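Local coordinates for alkylpurine DNA glycosylase AlkC (Pseudomonas fluorescens, PDB 5VHV), which removes alkylated purine bases from damaged DNA in base excision repair, without flipping the damaged nucleotide out of the double helix, at residues D294-S298 and R334-G339; Y291-Y295 and R323-H327. All coordinates share one frame; numbering follows the deposited sequence.

Contact 1 of 2, residues D294-S298 and R334-G339; sequences DYVKS and RKHYPG. With nucleotides of chain C; nucleotides of chain D.
Arg334 carries CG opposite its backbone N (chi1 -170°) and bends at chi3 (-53°), which sets its CD over one face of the Tyr295 ring, 3.8 Å from the centroid, a CH-pi contact. The guanidinium, nearly parallel to that ring, points its edge at the DNA: Arg334 NH1 donates to OP1 of DA4 of chain D at 2.8 Å. A water accepts from the same NH1 and also bonds Tyr295 OH and His336 NE2, tying the three side chains together. Lys297 is folded back at chi2 and chi3; Lys297 NZ donates to OP2 of DC4 of chain C at 2.8 Å. The bond from Lys297 NZ to Lys335 O is weak at 3.5 Å and supplemented by a bridging water. Tyr337 lies with one face under the Ser298 backbone, whose N sits 3.4 Å above the ring plane, over its centre. That Ser298 N donates to OP1 of DT3 of chain C at 2.9 Å, and Tyr337 OH donates to OP2 of the same phosphate at 2.6 Å. At the ring's root, Val296 CG1 meets Tyr337 CB at 3.9 Å. Two interstrand loops thus together grip phosphates of DNA chains C and D, as in immunoglobulin-like DNA-binding domains, which this beta sandwich appears to resemble.

Contact 2 of 2, residues Y291-Y295 and R323-H327; sequences YAIDY and RREQH
The Gln326 carboxamide reaches the edges of two tyrosine rings: its OE1 lies near the plane of the Tyr291 ring and its NE2 near that of the Tyr295 ring, whose one face carries Ile293 CG2, 3.8 Å above the plane and over the ring centre. A water also sits in plane at the Tyr291 edge and, on its far side, at the edge of the Arg324 guanidinium. The amide is tilted steeply against both rings, and Tyr291 OH gives its proton to Gln326 OE1 at 2.6 Å from 38° above the carbonyl plane, not along a lone pair. Gln326 NE2 donates to Tyr295 OH at 3.1 Å, a weak and bent bond. The glutamine reaches this far because its chain is extended beyond CG (chi2 179°). The reach matches the separation of strands 291-294 and 323-327, which face each other across the interior of the beta sandwich, their axes 11.4 Å apart and inclined by 35°, with no backbone bonds between them. Ile293 CD1 comes from the opposite direction, 3.5 Å from Gln326 OE1. Were this glutamine an alanine, the Tyr291 hydroxyl would probably lose its acceptor, Tyr295 OH its weak donor, and a gap would be likely to open beside Ile293 CD1. The bridging water donates to Tyr291 OH at 2.7 Å and accepts from Arg324 NH1 at 2.8 Å, while the same Arg324 nitrogen also bonds Lys308 O. Phe307 of strand 305-314 packs against Tyr291, Tyr295 and Gln326.

In the fold
Both contacts belong to the C-terminal beta sandwich, and their centres lie 13 Å apart. They start from the same stretch of chain: the end of strand 285-294 supplies most of the first segment of contact 2 and runs directly into the loop that supplies the first segment of contact 1. The second segments follow in the same order, strand 319-327 first, then the loop leading to strand 339-347. Contact 2 sits inside the sandwich, its nearest atom about 6 Å from the DNA, whereas contact 1 sits at the sandwich end and touches both DNA strands. Tyr295 belongs to each: its hydroxyl takes a weak bond from the interior and, through a water, meets the 334-339 loop of contact 1.

Contact 1 of 2, residues D294-S298 and R334-G339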
loop_
_atom_site.group_PDB
_atom_site.type_symbol
_atom_site.label_atom_id
_atom_site.label_comp_id
_atom_site.label_asym_id
_atom_site.label_seq_id
_atom_site.Cartn_x
_atom_site.Cartn_y
_atom_site.Cartn_z
ATOM N N ASP A 294 -8.206 19.310 12.365
ATOM C CA ASP A 294 -9.556 19.468 11.832
ATOM C C ASP A 294 -9.486 20.436 10.661
ATOM O O ASP A 294 -9.579 21.644 10.843
ATOM C CB ASP A 294 -10.492 20.028 12.897
ATOM C CG ASP A 294 -10.754 19.058 14.032
ATOM O OD1 ASP A 294 -10.673 17.838 13.812
ATOM O OD2 ASP A 294 -11.057 19.528 15.149
ATOM N N TYR A 295 -9.287 19.923 9.449
ATOM C CA TYR A 295 -9.182 20.812 8.299
ATOM C C TYR A 295 -10.525 21.448 7.923
ATOM O O TYR A 295 -11.570 20.787 7.928
ATOM C CB TYR A 295 -8.660 20.037 7.111
ATOM C CG TYR A 295 -7.187 19.721 7.165
ATOM C CD1 TYR A 295 -6.243 20.660 6.744
ATOM C CD2 TYR A 295 -6.745 18.482 7.590
ATOM C CE1 TYR A 295 -4.888 20.358 6.749
ATOM C CE2 TYR A 295 -5.381 18.167 7.607
ATOM C CZ TYR A 295 -4.475 19.109 7.186
ATOM O OH TYR A 295 -3.157 18.772 7.181
ATOM N N VAL A 296 -10.484 22.729 7.537
ATOM C CA VAL A 296 -11.625 23.345 6.863
ATOM C C VAL A 296 -11.680 22.837 5.430
ATOM O O VAL A 296 -10.669 22.859 4.711
ATOM C CB VAL A 296 -11.511 24.878 6.884
ATOM C CG1 VAL A 296 -12.727 25.536 6.195
ATOM C CG2 VAL A 296 -11.334 25.399 8.319
ATOM N N LYS A 297 -12.865 22.414 4.988
ATOM C CA LYS A 297 -13.050 21.929 3.629
ATOM C C LYS A 297 -13.959 22.884 2.862
ATOM O O LYS A 297 -14.449 23.892 3.394
ATOM C CB LYS A 297 -13.610 20.499 3.626
ATOM C CG LYS A 297 -12.819 19.485 4.458
ATOM C CD LYS A 297 -11.318 19.409 4.083
ATOM C CE LYS A 297 -11.083 19.121 2.605
ATOM N NZ LYS A 297 -9.641 18.722 2.355
ATOM N N SER A 298 -14.194 22.550 1.593
ATOM C CA SER A 298 -15.014 23.402 0.739
ATOM C C SER A 298 -16.373 23.655 1.377
ATOM O O SER A 298 -16.915 24.764 1.315
ATOM C CB SER A 298 -15.196 22.750 -0.635
ATOM O OG SER A 298 -15.942 23.607 -1.486
ATOM N N ARG A 334 -4.598 17.208 -1.225
ATOM C CA ARG A 334 -5.331 18.014 -0.241
ATOM C C ARG A 334 -5.340 19.473 -0.670
ATOM O O ARG A 334 -4.282 20.110 -0.730
ATOM C CB ARG A 334 -4.712 17.874 1.156
ATOM C CG ARG A 334 -5.553 18.486 2.277
ATOM C CD ARG A 334 -4.988 18.231 3.690
ATOM N NE ARG A 334 -4.759 16.821 3.923
ATOM C CZ ARG A 334 -3.563 16.230 4.007
ATOM N NH1 ARG A 334 -2.445 16.929 3.946
ATOM N NH2 ARG A 334 -3.483 14.915 4.161
ATOM N N LYS A 335 -6.533 20.001 -0.945
ATOM C CA LYS A 335 -6.749 21.432 -1.102
ATOM C C LYS A 335 -7.181 22.022 0.237
ATOM O O LYS A 335 -7.868 21.368 1.028
ATOM C CB LYS A 335 -7.816 21.703 -2.165
ATOM C CG LYS A 335 -8.083 23.179 -2.432
ATOM C CD LYS A 335 -8.928 23.364 -3.702
ATOM C CE LYS A 335 -9.579 24.734 -3.777
ATOM N NZ LYS A 335 -8.614 25.847 -3.972
ATOM N N HIS A 336 -6.763 23.260 0.488
ATOM C CA HIS A 336 -7.039 23.926 1.750
ATOM C C HIS A 336 -7.999 25.089 1.544
ATOM O O HIS A 336 -8.119 25.657 0.451
ATOM C CB HIS A 336 -5.756 24.428 2.422
ATOM C CG HIS A 336 -4.769 23.335 2.692
ATOM N ND1 HIS A 336 -3.994 22.777 1.696
ATOM C CD2 HIS A 336 -4.469 22.656 3.825
ATOM C CE1 HIS A 336 -3.249 21.812 2.204
ATOM N NE2 HIS A 336 -3.505 21.725 3.497
ATOM N N TYR A 337 -8.679 25.432 2.636
ATOM C CA TYR A 337 -9.708 26.452 2.643
ATOM C C TYR A 337 -9.507 27.332 3.865
ATOM O O TYR A 337 -9.085 26.838 4.920
ATOM C CB TYR A 337 -11.079 25.795 2.664
ATOM C CG TYR A 337 -11.276 24.914 1.450
ATOM C CD1 TYR A 337 -10.803 23.613 1.429
ATOM C CD2 TYR A 337 -11.900 25.408 0.315
ATOM C CE1 TYR A 337 -10.975 22.805 0.305
ATOM C CE2 TYR A 337 -12.071 24.623 -0.806
ATOM C CZ TYR A 337 -11.604 23.316 -0.804
ATOM O OH TYR A 337 -11.779 22.528 -1.922
ATOM N N PRO A 338 -9.784 28.628 3.753
ATOM C CA PRO A 338 -9.431 29.550 4.836
ATOM C C PRO A 338 -10.302 29.363 6.065
ATOM O O PRO A 338 -11.460 28.959 5.979
ATOM C CB PRO A 338 -9.666 30.931 4.214
ATOM C CG PRO A 338 -10.682 30.688 3.140
ATOM C CD PRO A 338 -10.350 29.333 2.591
ATOM N N GLY A 339 -9.719 29.666 7.224
ATOM C CA GLY A 339 -10.439 29.694 8.476
ATOM C C GLY A 339 -9.647 29.049 9.597
ATOM O O GLY A 339 -8.453 28.750 9.477
ATOM P P DT C 3 -12.723 19.458 -0.880
ATOM O OP1 DT C 3 -13.384 20.147 0.255
ATOM O OP2 DT C 3 -11.490 19.949 -1.505
ATOM O "O5'" DT C 3 -12.430 17.931 -0.541
ATOM C "C5'" DT C 3 -13.409 17.203 0.125
ATOM C "C4'" DT C 3 -13.019 15.748 0.251
ATOM O "O4'" DT C 3 -12.963 15.136 -1.049
ATOM C "C3'" DT C 3 -11.641 15.492 0.857
ATOM O "O3'" DT C 3 -11.774 15.214 2.233
ATOM C "C2'" DT C 3 -11.087 14.297 0.051
ATOM C "C1'" DT C 3 -12.227 13.954 -0.906
ATOM N N1 DT C 3 -11.833 13.504 -2.271
ATOM C C2 DT C 3 -12.083 12.198 -2.641
ATOM O O2 DT C 3 -12.539 11.366 -1.878
ATOM N N3 DT C 3 -11.746 11.893 -3.931
ATOM C C4 DT C 3 -11.217 12.741 -4.876
ATOM O O4 DT C 3 -10.949 12.364 -6.012
ATOM C C5 DT C 3 -11.001 14.106 -4.432
ATOM C C7 DT C 3 -10.425 15.118 -5.361
ATOM C C6 DT C 3 -11.323 14.417 -3.168
ATOM P P DA D 4 0.350 14.006 3.429
ATOM O OP1 DA D 4 -0.087 15.388 3.673
ATOM O OP2 DA D 4 -0.558 12.842 3.431
ATOM O "O5'" DA D 4 1.134 13.931 2.056
ATOM C "C5'" DA D 4 2.136 14.907 1.786
ATOM C "C4'" DA D 4 2.636 14.793 0.353
ATOM O "O4'" DA D 4 3.460 13.605 0.203
ATOM C "C3'" DA D 4 1.556 14.690 -0.694
ATOM O "O3'" DA D 4 1.949 15.444 -1.842
ATOM C "C2'" DA D 4 1.450 13.189 -0.969
ATOM C "C1'" DA D 4 2.910 12.746 -0.788
ATOM N N9 DA D 4 3.108 11.391 -0.282
ATOM C C8 DA D 4 2.452 10.803 0.746
ATOM N N7 DA D 4 2.879 9.604 1.024
ATOM C C5 DA D 4 3.933 9.414 0.149
ATOM C C6 DA D 4 4.788 8.332 -0.044
ATOM N N6 DA D 4 4.710 7.227 0.699
ATOM N N1 DA D 4 5.732 8.433 -0.995
ATOM C C2 DA D 4 5.804 9.571 -1.708
ATOM N N3 DA D 4 5.027 10.659 -1.626
ATOM C C4 DA D 4 4.098 10.500 -0.660
ATOM P P DC C 4 -10.486 15.114 3.187
ATOM O OP1 DC C 4 -11.073 15.233 4.542
ATOM O OP2 DC C 4 -9.378 15.989 2.736
ATOM O "O5'" DC C 4 -10.030 13.601 3.008
ATOM C "C5'" DC C 4 -10.899 12.563 3.455
ATOM C "C4'" DC C 4 -10.371 11.216 3.024
ATOM O "O4'" DC C 4 -10.441 11.098 1.586
ATOM C "C3'" DC C 4 -8.910 10.982 3.404
ATOM O "O3'" DC C 4 -8.841 9.964 4.387
ATOM C "C2'" DC C 4 -8.221 10.587 2.090
ATOM C "C1'" DC C 4 -9.382 10.278 1.167
ATOM N N1 DC C 4 -9.117 10.540 -0.279
ATOM C C2 DC C 4 -9.305 9.504 -1.196
ATOM O O2 DC C 4 -9.685 8.399 -0.786
ATOM N N3 DC C 4 -9.090 9.738 -2.510
ATOM C C4 DC C 4 -8.680 10.940 -2.916
ATOM N N4 DC C 4 -8.460 11.104 -4.228
ATOM C C5 DC C 4 -8.479 12.022 -1.996
ATOM C C6 DC C 4 -8.695 11.777 -0.696
HETATM O O HOH W 1 -2.095 19.826 4.905
HETATM O O HOH W 2 -8.128 23.403 4.788
HETATM O O HOH W 3 -7.888 20.744 3.618
HETATM O O HOH W 4 -9.174 18.646 -0.409
#

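Contact 2 of 2, residues Y291-Y295 and R323-H327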
loop_
_atom_site.group_PDB
_atom_site.type_symbol
_atom_site.label_atom_id
_atom_site.label_comp_id
_atom_site.label_asym_id
_atom_site.label_seq_id
_atom_site.Cartn_x
_atom_site.Cartn_y
_atom_site.Cartn_z
ATOM N N TYR A 291 -0.956 13.562 16.536
ATOM C CA TYR A 291 -1.748 14.787 16.557
ATOM C C TYR A 291 -2.740 14.743 15.419
ATOM O O TYR A 291 -2.622 13.934 14.499
ATOM C CB TYR A 291 -0.895 16.060 16.460
ATOM C CG TYR A 291 -0.185 16.303 15.148
ATOM C CD1 TYR A 291 0.995 15.647 14.854
ATOM C CD2 TYR A 291 -0.654 17.254 14.238
ATOM C CE1 TYR A 291 1.665 15.881 13.682
ATOM C CE2 TYR A 291 0.027 17.499 13.054
ATOM C CZ TYR A 291 1.180 16.824 12.798
ATOM O OH TYR A 291 1.878 17.043 11.642
ATOM N N ALA A 292 -3.766 15.581 15.517
ATOM C CA ALA A 292 -4.778 15.620 14.479
ATOM C C ALA A 292 -5.128 17.055 14.122
ATOM O O ALA A 292 -5.138 17.934 14.985
ATOM C CB ALA A 292 -6.030 14.885 14.907
ATOM N N ILE A 293 -5.416 17.280 12.846
ATOM C CA ILE A 293 -5.904 18.569 12.369
ATOM C C ILE A 293 -7.339 18.417 11.890
ATOM O O ILE A 293 -7.650 17.535 11.078
ATOM C CB ILE A 293 -5.026 19.135 11.241
ATOM C CG1 ILE A 293 -3.578 19.273 11.724
ATOM C CG2 ILE A 293 -5.602 20.493 10.777
ATOM C CD1 ILE A 293 -2.612 19.825 10.653
ATOM N N ASP A 294 -8.206 19.310 12.365
ATOM C CA ASP A 294 -9.556 19.468 11.832
ATOM C C ASP A 294 -9.486 20.436 10.661
ATOM O O ASP A 294 -9.579 21.644 10.843
ATOM C CB ASP A 294 -10.492 20.028 12.897
ATOM C CG ASP A 294 -10.754 19.058 14.032
ATOM O OD1 ASP A 294 -10.673 17.838 13.812
ATOM O OD2 ASP A 294 -11.057 19.528 15.149
ATOM N N TYR A 295 -9.287 19.923 9.449
ATOM C CA TYR A 295 -9.182 20.812 8.299
ATOM C C TYR A 295 -10.525 21.448 7.923
ATOM O O TYR A 295 -11.570 20.787 7.928
ATOM C CB TYR A 295 -8.660 20.037 7.111
ATOM C CG TYR A 295 -7.187 19.721 7.165
ATOM C CD1 TYR A 295 -6.243 20.660 6.744
ATOM C CD2 TYR A 295 -6.745 18.482 7.590
ATOM C CE1 TYR A 295 -4.888 20.358 6.749
ATOM C CE2 TYR A 295 -5.381 18.167 7.607
ATOM C CZ TYR A 295 -4.475 19.109 7.186
ATOM O OH TYR A 295 -3.157 18.772 7.181
ATOM N N ARG A 323 8.135 18.480 19.147
ATOM C CA ARG A 323 8.033 19.592 18.214
ATOM C C ARG A 323 7.904 19.023 16.815
ATOM O O ARG A 323 8.678 18.133 16.450
ATOM C CB ARG A 323 9.261 20.504 18.307
ATOM C CG ARG A 323 9.232 21.659 17.321
ATOM C CD ARG A 323 10.432 22.578 17.523
ATOM N NE ARG A 323 10.402 23.724 16.621
ATOM C CZ ARG A 323 9.927 24.919 16.949
ATOM N NH1 ARG A 323 9.438 25.129 18.167
ATOM N NH2 ARG A 323 9.940 25.904 16.063
ATOM N N ARG A 324 6.949 19.536 16.045
ATOM C CA ARG A 324 6.756 19.111 14.663
ATOM C C ARG A 324 6.395 20.308 13.803
ATOM O O ARG A 324 5.435 21.020 14.102
ATOM C CB ARG A 324 5.648 18.051 14.555
ATOM C CG ARG A 324 5.257 17.639 13.131
ATOM C CD ARG A 324 6.404 17.114 12.273
ATOM N NE ARG A 324 7.191 16.064 12.941
ATOM C CZ ARG A 324 6.805 14.798 13.098
ATOM N NH1 ARG A 324 5.636 14.394 12.642
ATOM N NH2 ARG A 324 7.594 13.945 13.738
ATOM N N GLU A 325 7.167 20.515 12.742
ATOM C CA GLU A 325 6.860 21.502 11.726
ATOM C C GLU A 325 6.041 20.848 10.610
ATOM O O GLU A 325 6.285 19.700 10.244
ATOM C CB GLU A 325 8.182 22.076 11.216
ATOM C CG GLU A 325 8.125 22.932 10.016
ATOM C CD GLU A 325 9.526 23.227 9.547
ATOM O OE1 GLU A 325 9.985 22.579 8.585
ATOM O OE2 GLU A 325 10.187 24.065 10.187
ATOM N N GLN A 326 5.033 21.561 10.100
ATOM C CA GLN A 326 4.221 21.037 8.999
ATOM C C GLN A 326 4.035 22.115 7.950
ATOM O O GLN A 326 3.728 23.261 8.274
ATOM C CB GLN A 326 2.859 20.514 9.482
ATOM C CG GLN A 326 2.139 19.652 8.452
ATOM C CD GLN A 326 0.806 19.131 8.939
ATOM O OE1 GLN A 326 0.642 18.794 10.116
ATOM N NE2 GLN A 326 -0.171 19.099 8.038
ATOM N N HIS A 327 4.247 21.745 6.697
ATOM C CA HIS A 327 4.207 22.678 5.575
ATOM C C HIS A 327 2.795 22.670 4.999
ATOM O O HIS A 327 2.367 21.677 4.406
ATOM C CB HIS A 327 5.253 22.269 4.547
ATOM C CG HIS A 327 5.298 23.127 3.317
ATOM N ND1 HIS A 327 5.926 22.710 2.164
ATOM C CD2 HIS A 327 4.812 24.366 3.054
ATOM C CE1 HIS A 327 5.832 23.652 1.243
ATOM N NE2 HIS A 327 5.155 24.667 1.755
HETATM O O HOH W 5 3.805 15.331 10.700
#